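Local structure of RNA-dependent RNA polymerase (Toscana virus, 6QW0) at residues A11-H19 with L155-Y166; Y24-P34 with V186-L195. The protein carries a cap-snatching endonuclease that binds manganese and probably cuts host mRNAs to supply capped primers for viral transcription. One frame throughout, in Å; residues are numbered along the deposited sequence. Where two conformers were deposited one is given.

How the interactions relate
From the N terminus the chain runs through 11-19 and soon afterwards 24-34, then through much of the domain before reaching 155-166 and finally 186-195. Interaction 1 closes a loop of 135 intervening residues by setting strand 16-17 beside strand 163-171. Interaction 2 closes another of 151 by laying the loop after strand 22-25 against helix 183-203. Because the segments alternate in sequence, the two closures cross rather than nest. The contact centres are about 33 Å apart, on opposite sides of the chain's centre. The N-terminal region thereby adds two strands to one mixed sheet, 16-17 beside 163-171 and 22-25 beside 174-177, and its following loop reaches the C-terminal helix.

Interaction 1 of 2, residues A11-H19 with L155-Y166; sequences APVRALTIH and LDRSAIKPISLY. Unlike the reference sequence in segment 155-166: Asp156 (reference Asn).
Thr17 uses both of its backbone polar groups on the 155-166 segment. Thr17 N donates to Ile163 O at 2.9 Å with an N-H...O angle of 172°, and Thr17 O accepts Leu165 N at 3.0 Å. One step back, Ile163 N reaches Ala15 O at 3.2 Å, which completes the alternating pattern of a short parallel ladder. The next rung of the ladder goes through water: one molecule accepts from His19 N and donates to Leu165 O. A second water joins His19 NE2 to Ser164 OG, tying the imidazole to the face of the sheet that carries Thr17 and Ser164. The His19 and Tyr166 rings are almost parallel, with planes at 8°, but the 5.5 Å between their centroids reflects a slide that leaves little overlap; Tyr166 OH lies beside His19 CD2. At the other end, Arg14 was modelled in two conformers; in one of them a chain bent at its third torsion brings NH1 2.8 Å from Ala159 O, which lies near the guanidinium plane, so this bond is probably not permanent.

Apolar contacts flank this ladder. Leu16 holds CG anti to its own N (chi1 174°), and its branches spread over the face shared with Ile163. Leu16 CD1 meets Ile163 CG2 at 3.9 Å, while Leu16 CB lies 4.1 Å from Leu155 CD1 on the last turn of helix 136-157. Pro12 and Pro162 cross nearly at right angles, with their CG atoms 3.7 Å apart.

Along its opposite edge, strand 163-171 is bonded in parallel to strand 124-131, which includes the manganese-site residues Glu128 and Phe129. Strands 124-131 and 163-171, linked through helix 136-157, form the beta-alpha-beta crossover characteristic of the PD-(D/E)XK nuclease fold, and strand 16-17 extends its sheet.

Interaction 2 of 2, residues Y24-P34 with V186-L195; sequences YESSIYDTPIP and VNEIVFRFRL. With SO4 (sulfate ion), chain E.
Ser26 and Ile28, which both touch Arg194 of the helix, converge on one sulfate oxygen: Ser26 OG is 2.7 Å from sulfate O4, and Ile28 N is 2.9 Å from that atom. Tyr29 N holds sulfate O1, and Arg194 NH2 donates to sulfate O2 at 2.9 Å with an angle of 166°, the anion lying at the edge of the guanidinium. The ion, probably from the crystallisation liquor, thus bridges loop and helix. Ile28 CD1 sits over one guanidinium face, 3.8 Å from Arg194 NH1; Arg194 NE also bonds Phe172 O.

The Asn187 amide is held at both ends by a single loop residue. Ser27 N meets Asn187 OD1 at 2.8 Å (N-H...O 167°), whereas Asn187 ND2 donates a hydrogen bond to Ser27 OG at 3.0 Å, close to the amide plane. Because Ser27 N can only donate, the amide end facing it must be the oxygen; the hydroxyl could serve either end.

In the fold, helix 183-203 lies against strands 163-171 and 174-177, which Ile189 and Val190 touch, while the loop leaving strand 22-25 wraps across another side of the helix.

Farther along, Phe191 has CG anti to its backbone N (chi1 -171°), a torsion that carries the ring out among Ile28, Thr31, Ile33 and Pro34. Several groups meet its rim: Phe191 CZ comes within 3.3 Å of Pro32 O, near the ring plane, and Pro34 CD also meets that edge, while Thr31 and Ile33 come in obliquely. Leu195 packs on Ile33 and Pro34. At the strand end, Tyr24 CB lies 3.6 Å from Val186 CG2.

Interaction 1 of 2, residues A11-H19 with L155-Y166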
loop_
_atom_site.group_PDB
_atom_site.type_symbol
_atom_site.label_atom_id
_atom_site.label_comp_id
_atom_site.label_asym_id
_atom_site.label_seq_id
_atom_site.Cartn_x
_atom_site.Cartn_y
_atom_site.Cartn_z
ATOM N N ALA A 11 10.839 26.989 5.841
ATOM C CA ALA A 11 9.699 26.202 5.388
ATOM C C ALA A 11 9.900 25.730 3.949
ATOM O O ALA A 11 10.399 26.490 3.118
ATOM C CB ALA A 11 8.415 27.022 5.481
ATOM N N PRO A 12 9.528 24.492 3.636
ATOM C CA PRO A 12 9.554 24.028 2.243
ATOM C C PRO A 12 8.373 24.580 1.463
ATOM O O PRO A 12 7.375 25.022 2.031
ATOM C CB PRO A 12 9.453 22.506 2.372
ATOM C CG PRO A 12 8.728 22.288 3.670
ATOM C CD PRO A 12 9.119 23.430 4.575
ATOM N N VAL A 13 8.498 24.528 0.129
ATOM C CA VAL A 13 7.401 24.948 -0.736
ATOM C C VAL A 13 6.184 24.089 -0.440
ATOM O O VAL A 13 6.259 22.853 -0.442
ATOM C CB VAL A 13 7.798 24.833 -2.215
ATOM C CG1 VAL A 13 6.567 25.018 -3.115
ATOM C CG2 VAL A 13 8.862 25.857 -2.572
ATOM N N ARG A 14 5.054 24.745 -0.187
ATOM C CA ARG A 14 3.804 24.067 0.132
ATOM C C ARG A 14 3.077 23.778 -1.174
ATOM O O ARG A 14 2.458 24.667 -1.770
ATOM C CB ARG A 14 2.970 24.929 1.074
ATOM C CG ARG A 14 3.620 25.126 2.440
ATOM C CD ARG A 14 2.924 26.222 3.248
ATOM N NE ARG A 14 3.066 27.533 2.619
ATOM C CZ ARG A 14 2.084 28.192 2.006
ATOM N NH1 ARG A 14 0.858 27.683 1.941
ATOM N NH2 ARG A 14 2.332 29.375 1.463
ATOM N N ALA A 15 3.173 22.535 -1.633
ATOM C CA ALA A 15 2.600 22.129 -2.906
ATOM C C ALA A 15 2.473 20.621 -2.908
ATOM O O ALA A 15 3.043 19.931 -2.060
ATOM C CB ALA A 15 3.465 22.572 -4.096
ATOM N N LEU A 16 1.718 20.124 -3.886
ATOM C CA LEU A 16 1.554 18.689 -4.099
ATOM C C LEU A 16 2.537 18.200 -5.162
ATOM O O LEU A 16 2.588 18.757 -6.262
ATOM C CB LEU A 16 0.122 18.387 -4.534
ATOM C CG LEU A 16 -0.189 16.941 -4.948
ATOM C CD1 LEU A 16 0.072 16.012 -3.780
ATOM C CD2 LEU A 16 -1.644 16.829 -5.427
ATOM N N THR A 17 3.311 17.167 -4.827
ATOM C CA THR A 17 4.215 16.501 -5.772
ATOM C C THR A 17 3.650 15.132 -6.113
ATOM O O THR A 17 3.300 14.357 -5.214
ATOM C CB THR A 17 5.617 16.360 -5.183
ATOM O OG1 THR A 17 6.157 17.648 -4.878
ATOM C CG2 THR A 17 6.568 15.633 -6.146
ATOM N N ILE A 18 3.537 14.836 -7.412
ATOM C CA ILE A 18 3.197 13.481 -7.857
ATOM C C ILE A 18 4.300 13.015 -8.799
ATOM O O ILE A 18 4.463 13.575 -9.890
ATOM C CB ILE A 18 1.819 13.408 -8.532
ATOM C CG1 ILE A 18 0.762 14.145 -7.701
ATOM C CG2 ILE A 18 1.411 11.922 -8.698
ATOM C CD1 ILE A 18 -0.611 14.169 -8.351
ATOM N N HIS A 19 5.064 12.002 -8.373
ATOM C CA HIS A 19 6.073 11.422 -9.248
ATOM C C HIS A 19 5.381 10.537 -10.284
ATOM O O HIS A 19 4.286 10.032 -10.037
ATOM C CB HIS A 19 7.089 10.603 -8.442
ATOM C CG HIS A 19 7.963 11.437 -7.559
ATOM N ND1 HIS A 19 9.207 11.886 -7.948
ATOM C CD2 HIS A 19 7.760 11.923 -6.312
ATOM C CE1 HIS A 19 9.734 12.612 -6.978
ATOM N NE2 HIS A 19 8.877 12.645 -5.971
ATOM N N LEU A 155 -4.183 17.973 -2.603
ATOM C CA LEU A 155 -3.886 19.321 -3.087
ATOM C C LEU A 155 -4.269 20.371 -2.045
ATOM O O LEU A 155 -3.465 21.245 -1.695
ATOM C CB LEU A 155 -4.619 19.597 -4.405
ATOM C CG LEU A 155 -4.324 20.972 -5.021
ATOM C CD1 LEU A 155 -2.834 21.098 -5.322
ATOM C CD2 LEU A 155 -5.135 21.165 -6.291
ATOM N N ASP A 156 -5.496 20.296 -1.531
ATOM C CA ASP A 156 -5.939 21.300 -0.568
ATOM C C ASP A 156 -5.058 21.320 0.676
ATOM O O ASP A 156 -4.716 22.396 1.191
ATOM C CB ASP A 156 -7.392 21.036 -0.177
ATOM C CG ASP A 156 -8.365 21.315 -1.300
ATOM O OD1 ASP A 156 -7.954 21.850 -2.355
ATOM O OD2 ASP A 156 -9.563 20.998 -1.131
ATOM N N ARG A 157 -4.681 20.141 1.179
ATOM C CA ARG A 157 -3.878 20.074 2.392
ATOM C C ARG A 157 -2.409 20.387 2.135
ATOM O O ARG A 157 -1.677 20.684 3.081
ATOM C CB ARG A 157 -4.069 18.700 3.051
ATOM C CG ARG A 157 -5.417 18.675 3.811
ATOM C CD ARG A 157 -6.085 17.302 3.939
ATOM N NE ARG A 157 -7.444 17.504 4.467
ATOM C CZ ARG A 157 -8.482 17.848 3.710
ATOM N NH1 ARG A 157 -8.327 18.013 2.393
ATOM N NH2 ARG A 157 -9.673 18.047 4.266
ATOM N N SER A 158 -1.960 20.359 0.880
ATOM C CA SER A 158 -0.585 20.748 0.596
ATOM C C SER A 158 -0.331 22.216 0.900
ATOM O O SER A 158 0.835 22.620 0.976
ATOM C CB SER A 158 -0.230 20.423 -0.872
ATOM O OG SER A 158 -0.778 21.343 -1.809
ATOM N N ALA A 159 -1.386 23.005 1.101
ATOM C CA ALA A 159 -1.214 24.387 1.517
ATOM C C ALA A 159 -0.721 24.490 2.949
ATOM O O ALA A 159 -0.207 25.545 3.344
ATOM C CB ALA A 159 -2.535 25.132 1.386
ATOM N N ILE A 160 -0.883 23.421 3.727
ATOM C CA ILE A 160 -0.485 23.374 5.132
ATOM C C ILE A 160 0.921 22.809 5.253
ATOM O O ILE A 160 1.807 23.445 5.835
ATOM C CB ILE A 160 -1.488 22.549 5.945
ATOM C CG1 ILE A 160 -2.878 23.174 5.844
ATOM C CG2 ILE A 160 -1.035 22.430 7.410
ATOM C CD1 ILE A 160 -3.914 22.381 6.553
ATOM N N LYS A 161 1.139 21.608 4.700
ATOM C CA LYS A 161 2.447 20.990 4.633
ATOM C C LYS A 161 2.547 20.370 3.250
ATOM O O LYS A 161 1.556 19.817 2.759
ATOM C CB LYS A 161 2.662 19.897 5.691
ATOM C CG LYS A 161 2.535 20.390 7.125
ATOM C CD LYS A 161 2.445 19.224 8.105
ATOM C CE LYS A 161 2.214 19.728 9.524
ATOM N NZ LYS A 161 1.442 18.749 10.346
ATOM N N PRO A 162 3.718 20.417 2.620
ATOM C CA PRO A 162 3.862 19.788 1.300
ATOM C C PRO A 162 3.574 18.296 1.377
ATOM O O PRO A 162 3.938 17.618 2.340
ATOM C CB PRO A 162 5.321 20.070 0.927
ATOM C CG PRO A 162 5.998 20.329 2.214
ATOM C CD PRO A 162 4.992 20.960 3.116
ATOM N N ILE A 163 2.893 17.795 0.351
ATOM C CA ILE A 163 2.525 16.385 0.265
ATOM C C ILE A 163 3.128 15.794 -1.004
ATOM O O ILE A 163 3.106 16.431 -2.060
ATOM C CB ILE A 163 0.988 16.211 0.267
ATOM C CG1 ILE A 163 0.388 16.626 1.610
ATOM C CG2 ILE A 163 0.591 14.749 -0.094
ATOM C CD1 ILE A 163 -1.143 16.681 1.596
ATOM N N SER A 164 3.634 14.563 -0.910
ATOM C CA SER A 164 3.923 13.752 -2.087
ATOM C C SER A 164 2.970 12.566 -2.067
ATOM O O SER A 164 2.806 11.932 -1.017
ATOM C CB SER A 164 5.381 13.284 -2.100
ATOM O OG SER A 164 6.262 14.388 -2.237
ATOM N N LEU A 165 2.319 12.291 -3.203
ATOM C CA LEU A 165 1.292 11.255 -3.288
ATOM C C LEU A 165 1.857 10.056 -4.039
ATOM O O LEU A 165 2.230 10.180 -5.210
ATOM C CB LEU A 165 0.038 11.771 -3.996
ATOM C CG LEU A 165 -1.071 10.760 -4.306
ATOM C CD1 LEU A 165 -1.607 10.108 -3.030
ATOM C CD2 LEU A 165 -2.207 11.446 -5.071
ATOM N N TYR A 166 1.888 8.895 -3.379
ATOM C CA TYR A 166 2.458 7.681 -3.956
ATOM C C TYR A 166 1.396 6.593 -4.037
ATOM O O TYR A 166 0.558 6.461 -3.138
ATOM C CB TYR A 166 3.646 7.166 -3.132
ATOM C CG TYR A 166 4.912 7.975 -3.281
ATOM C CD1 TYR A 166 5.644 7.948 -4.475
ATOM C CD2 TYR A 166 5.366 8.788 -2.233
ATOM C CE1 TYR A 166 6.812 8.680 -4.615
ATOM C CE2 TYR A 166 6.527 9.532 -2.363
ATOM C CZ TYR A 166 7.234 9.490 -3.558
ATOM O OH TYR A 166 8.395 10.217 -3.696
HETATM O O HOH W 1 4.739 11.285 -5.558
HETATM O O HOH W 2 8.793 14.144 -3.429
#

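Interaction 2 of 2, residues Y24-P34 with V186-L195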
loop_
_atom_site.group_PDB
_atom_site.type_symbol
_atom_site.label_atom_id
_atom_site.label_comp_id
_atom_site.label_asym_id
_atom_site.label_seq_id
_atom_site.Cartn_x
_atom_site.Cartn_y
_atom_site.Cartn_z
ATOM N N TYR A 24 6.429 -1.999 -13.608
ATOM C CA TYR A 24 7.432 -2.947 -13.154
ATOM C C TYR A 24 6.932 -4.351 -13.447
ATOM O O TYR A 24 5.755 -4.644 -13.236
ATOM C CB TYR A 24 7.672 -2.843 -11.652
ATOM C CG TYR A 24 8.236 -1.535 -11.154
ATOM C CD1 TYR A 24 9.599 -1.343 -11.075
ATOM C CD2 TYR A 24 7.399 -0.523 -10.712
ATOM C CE1 TYR A 24 10.134 -0.175 -10.580
ATOM C CE2 TYR A 24 7.928 0.668 -10.223
ATOM C CZ TYR A 24 9.299 0.819 -10.158
ATOM O OH TYR A 24 9.869 1.970 -9.665
ATOM N N GLU A 25 7.814 -5.213 -13.937
ATOM C CA GLU A 25 7.454 -6.608 -14.154
ATOM C C GLU A 25 8.064 -7.465 -13.058
ATOM O O GLU A 25 9.211 -7.249 -12.657
ATOM C CB GLU A 25 7.933 -7.090 -15.528
ATOM C CG GLU A 25 7.136 -6.517 -16.700
ATOM C CD GLU A 25 7.471 -5.060 -16.991
ATOM O OE1 GLU A 25 6.532 -4.253 -17.174
ATOM O OE2 GLU A 25 8.674 -4.719 -17.035
ATOM N N SER A 26 7.298 -8.444 -12.577
ATOM C CA SER A 26 7.851 -9.386 -11.616
ATOM C C SER A 26 8.848 -10.321 -12.302
ATOM O O SER A 26 8.856 -10.488 -13.527
ATOM C CB SER A 26 6.747 -10.198 -10.932
ATOM O OG SER A 26 5.861 -10.792 -11.863
ATOM N N SER A 27 9.705 -10.918 -11.486
ATOM C CA SER A 27 10.733 -11.848 -11.946
ATOM C C SER A 27 10.858 -12.969 -10.925
ATOM O O SER A 27 11.946 -13.318 -10.464
ATOM C CB SER A 27 12.060 -11.124 -12.168
ATOM O OG SER A 27 12.545 -10.572 -10.952
ATOM N N ILE A 28 9.713 -13.529 -10.548
ATOM C CA ILE A 28 9.688 -14.539 -9.498
ATOM C C ILE A 28 10.165 -15.868 -10.057
ATOM O O ILE A 28 10.892 -16.618 -9.390
ATOM C CB ILE A 28 8.275 -14.644 -8.896
ATOM C CG1 ILE A 28 7.913 -13.365 -8.140
ATOM C CG2 ILE A 28 8.171 -15.843 -7.978
ATOM C CD1 ILE A 28 6.415 -13.258 -7.840
ATOM N N TYR A 29 9.766 -16.172 -11.290
ATOM C CA TYR A 29 10.217 -17.361 -12.016
ATOM C C TYR A 29 9.700 -18.596 -11.287
ATOM O O TYR A 29 8.511 -18.656 -10.941
ATOM C CB TYR A 29 11.720 -17.297 -12.293
ATOM C CG TYR A 29 12.086 -16.121 -13.166
ATOM C CD1 TYR A 29 13.326 -15.502 -13.079
ATOM C CD2 TYR A 29 11.171 -15.626 -14.080
ATOM C CE1 TYR A 29 13.643 -14.417 -13.896
ATOM C CE2 TYR A 29 11.471 -14.551 -14.892
ATOM C CZ TYR A 29 12.712 -13.947 -14.800
ATOM O OH TYR A 29 13.015 -12.869 -15.612
ATOM N N ASP A 30 10.526 -19.594 -11.026
ATOM C CA ASP A 30 10.055 -20.844 -10.448
ATOM C C ASP A 30 10.548 -20.900 -9.004
ATOM O O ASP A 30 11.512 -21.594 -8.678
ATOM C CB ASP A 30 10.560 -21.997 -11.295
ATOM C CG ASP A 30 9.935 -23.308 -10.921
ATOM O OD1 ASP A 30 9.168 -23.337 -9.933
ATOM O OD2 ASP A 30 10.194 -24.304 -11.619
ATOM N N THR A 31 9.868 -20.147 -8.129
ATOM C CA THR A 31 10.102 -19.931 -6.702
ATOM C C THR A 31 9.112 -20.735 -5.869
ATOM O O THR A 31 7.921 -20.774 -6.199
ATOM C CB THR A 31 9.965 -18.445 -6.348
ATOM O OG1 THR A 31 10.871 -17.672 -7.147
ATOM C CG2 THR A 31 10.276 -18.190 -4.880
ATOM N N PRO A 32 9.561 -21.389 -4.793
ATOM C CA PRO A 32 8.621 -22.129 -3.943
ATOM C C PRO A 32 7.590 -21.199 -3.328
ATOM O O PRO A 32 7.889 -20.066 -2.948
ATOM C CB PRO A 32 9.517 -22.756 -2.868
ATOM C CG PRO A 32 10.878 -22.797 -3.483
ATOM C CD PRO A 32 10.956 -21.584 -4.364
ATOM N N ILE A 33 6.359 -21.699 -3.246
ATOM C CA ILE A 33 5.230 -20.984 -2.675
ATOM C C ILE A 33 4.794 -21.762 -1.435
ATOM O O ILE A 33 4.604 -22.978 -1.521
ATOM C CB ILE A 33 4.060 -20.862 -3.668
ATOM C CG1 ILE A 33 4.532 -20.191 -4.964
ATOM C CG2 ILE A 33 2.867 -20.138 -3.048
ATOM C CD1 ILE A 33 3.495 -20.242 -6.081
ATOM N N PRO A 34 4.660 -21.136 -0.273
ATOM C CA PRO A 34 4.387 -21.923 0.937
ATOM C C PRO A 34 2.987 -22.508 0.948
ATOM O O PRO A 34 2.019 -21.888 0.500
ATOM C CB PRO A 34 4.569 -20.912 2.076
ATOM C CG PRO A 34 4.193 -19.599 1.440
ATOM C CD PRO A 34 4.710 -19.688 0.006
ATOM N N VAL A 186 9.462 -5.353 -5.849
ATOM C CA VAL A 186 8.355 -5.686 -6.747
ATOM C C VAL A 186 7.942 -7.138 -6.552
ATOM O O VAL A 186 6.754 -7.455 -6.425
ATOM C CB VAL A 186 8.760 -5.424 -8.208
ATOM C CG1 VAL A 186 7.727 -5.999 -9.188
ATOM C CG2 VAL A 186 8.983 -3.923 -8.447
ATOM N N ASN A 187 8.930 -8.032 -6.524
ATOM C CA ASN A 187 8.654 -9.459 -6.374
ATOM C C ASN A 187 7.957 -9.779 -5.056
ATOM O O ASN A 187 7.116 -10.683 -5.002
ATOM C CB ASN A 187 9.956 -10.252 -6.497
ATOM C CG ASN A 187 10.431 -10.367 -7.929
ATOM O OD1 ASN A 187 9.711 -10.029 -8.871
ATOM N ND2 ASN A 187 11.653 -10.861 -8.101
ATOM N N GLU A 188 8.303 -9.080 -3.967
ATOM C CA GLU A 188 7.652 -9.384 -2.691
ATOM C C GLU A 188 6.175 -9.011 -2.726
ATOM O O GLU A 188 5.320 -9.777 -2.275
ATOM C CB GLU A 188 8.370 -8.671 -1.542
ATOM C CG GLU A 188 7.988 -9.198 -0.152
ATOM C CD GLU A 188 8.570 -10.582 0.135
ATOM O OE1 GLU A 188 9.440 -11.038 -0.636
ATOM O OE2 GLU A 188 8.135 -11.206 1.118
ATOM N N ILE A 189 5.852 -7.845 -3.292
ATOM C CA ILE A 189 4.456 -7.450 -3.439
ATOM C C ILE A 189 3.700 -8.451 -4.311
ATOM O O ILE A 189 2.621 -8.929 -3.944
ATOM C CB ILE A 189 4.373 -6.019 -4.003
ATOM C CG1 ILE A 189 4.898 -5.024 -2.953
ATOM C CG2 ILE A 189 2.945 -5.680 -4.416
ATOM C CD1 ILE A 189 5.463 -3.733 -3.556
ATOM N N VAL A 190 4.250 -8.770 -5.486
ATOM C CA VAL A 190 3.574 -9.695 -6.393
ATOM C C VAL A 190 3.468 -11.086 -5.771
ATOM O O VAL A 190 2.409 -11.720 -5.826
ATOM C CB VAL A 190 4.294 -9.732 -7.753
ATOM C CG1 VAL A 190 3.654 -10.785 -8.667
ATOM C CG2 VAL A 190 4.248 -8.366 -8.426
ATOM N N PHE A 191 4.544 -11.566 -5.153
ATOM C CA PHE A 191 4.506 -12.885 -4.511
ATOM C C PHE A 191 3.405 -12.963 -3.452
ATOM O O PHE A 191 2.650 -13.941 -3.385
ATOM C CB PHE A 191 5.874 -13.188 -3.904
ATOM C CG PHE A 191 6.022 -14.598 -3.402
ATOM C CD1 PHE A 191 5.659 -14.922 -2.102
ATOM C CD2 PHE A 191 6.534 -15.593 -4.219
ATOM C CE1 PHE A 191 5.798 -16.211 -1.620
ATOM C CE2 PHE A 191 6.676 -16.893 -3.743
ATOM C CZ PHE A 191 6.313 -17.202 -2.449
ATOM N N ARG A 192 3.305 -11.942 -2.597
ATOM C CA ARG A 192 2.269 -11.934 -1.569
ATOM C C ARG A 192 0.872 -11.833 -2.177
ATOM O O ARG A 192 -0.078 -12.430 -1.651
ATOM C CB ARG A 192 2.511 -10.770 -0.590
ATOM C CG ARG A 192 3.780 -10.929 0.255
ATOM C CD ARG A 192 3.953 -9.752 1.265
ATOM N NE ARG A 192 2.852 -9.679 2.221
ATOM C CZ ARG A 192 2.939 -10.000 3.509
ATOM N NH1 ARG A 192 4.094 -10.414 4.027
ATOM N NH2 ARG A 192 1.868 -9.918 4.282
ATOM N N PHE A 193 0.725 -11.065 -3.270
ATOM C CA PHE A 193 -0.569 -10.945 -3.940
ATOM C C PHE A 193 -1.007 -12.288 -4.509
ATOM O O PHE A 193 -2.167 -12.685 -4.351
ATOM C CB PHE A 193 -0.499 -9.881 -5.048
ATOM C CG PHE A 193 -1.791 -9.661 -5.793
ATOM C CD1 PHE A 193 -2.968 -9.355 -5.119
ATOM C CD2 PHE A 193 -1.817 -9.710 -7.185
ATOM C CE1 PHE A 193 -4.150 -9.129 -5.810
ATOM C CE2 PHE A 193 -2.999 -9.475 -7.883
ATOM C CZ PHE A 193 -4.160 -9.185 -7.202
ATOM N N ARG A 194 -0.085 -13.004 -5.151
ATOM C CA ARG A 194 -0.433 -14.295 -5.737
ATOM C C ARG A 194 -0.883 -15.272 -4.662
ATOM O O ARG A 194 -1.871 -15.999 -4.840
ATOM C CB ARG A 194 0.758 -14.858 -6.503
ATOM C CG ARG A 194 1.114 -14.059 -7.751
ATOM C CD ARG A 194 2.332 -14.655 -8.413
ATOM N NE ARG A 194 2.622 -14.031 -9.696
ATOM C CZ ARG A 194 3.579 -14.445 -10.520
ATOM N NH1 ARG A 194 4.339 -15.488 -10.190
ATOM N NH2 ARG A 194 3.778 -13.817 -11.669
ATOM N N LEU A 195 -0.182 -15.289 -3.532
ATOM C CA LEU A 195 -0.564 -16.178 -2.443
ATOM C C LEU A 195 -1.902 -15.762 -1.849
ATOM O O LEU A 195 -2.736 -16.612 -1.510
ATOM C CB LEU A 195 0.530 -16.187 -1.376
ATOM C CG LEU A 195 0.221 -17.061 -0.165
ATOM C CD1 LEU A 195 0.043 -18.523 -0.603
ATOM C CD2 LEU A 195 1.328 -16.933 0.866
HETATM S S SO4 E . 7.243 -13.970 -13.206
HETATM O O1 SO4 E . 8.483 -14.731 -13.174
HETATM O O2 SO4 E . 6.100 -14.873 -13.117
HETATM O O3 SO4 E . 7.179 -13.207 -14.454
HETATM O O4 SO4 E . 7.238 -13.062 -12.069
HETATM O O HOH W 3 11.338 -7.864 -10.440
#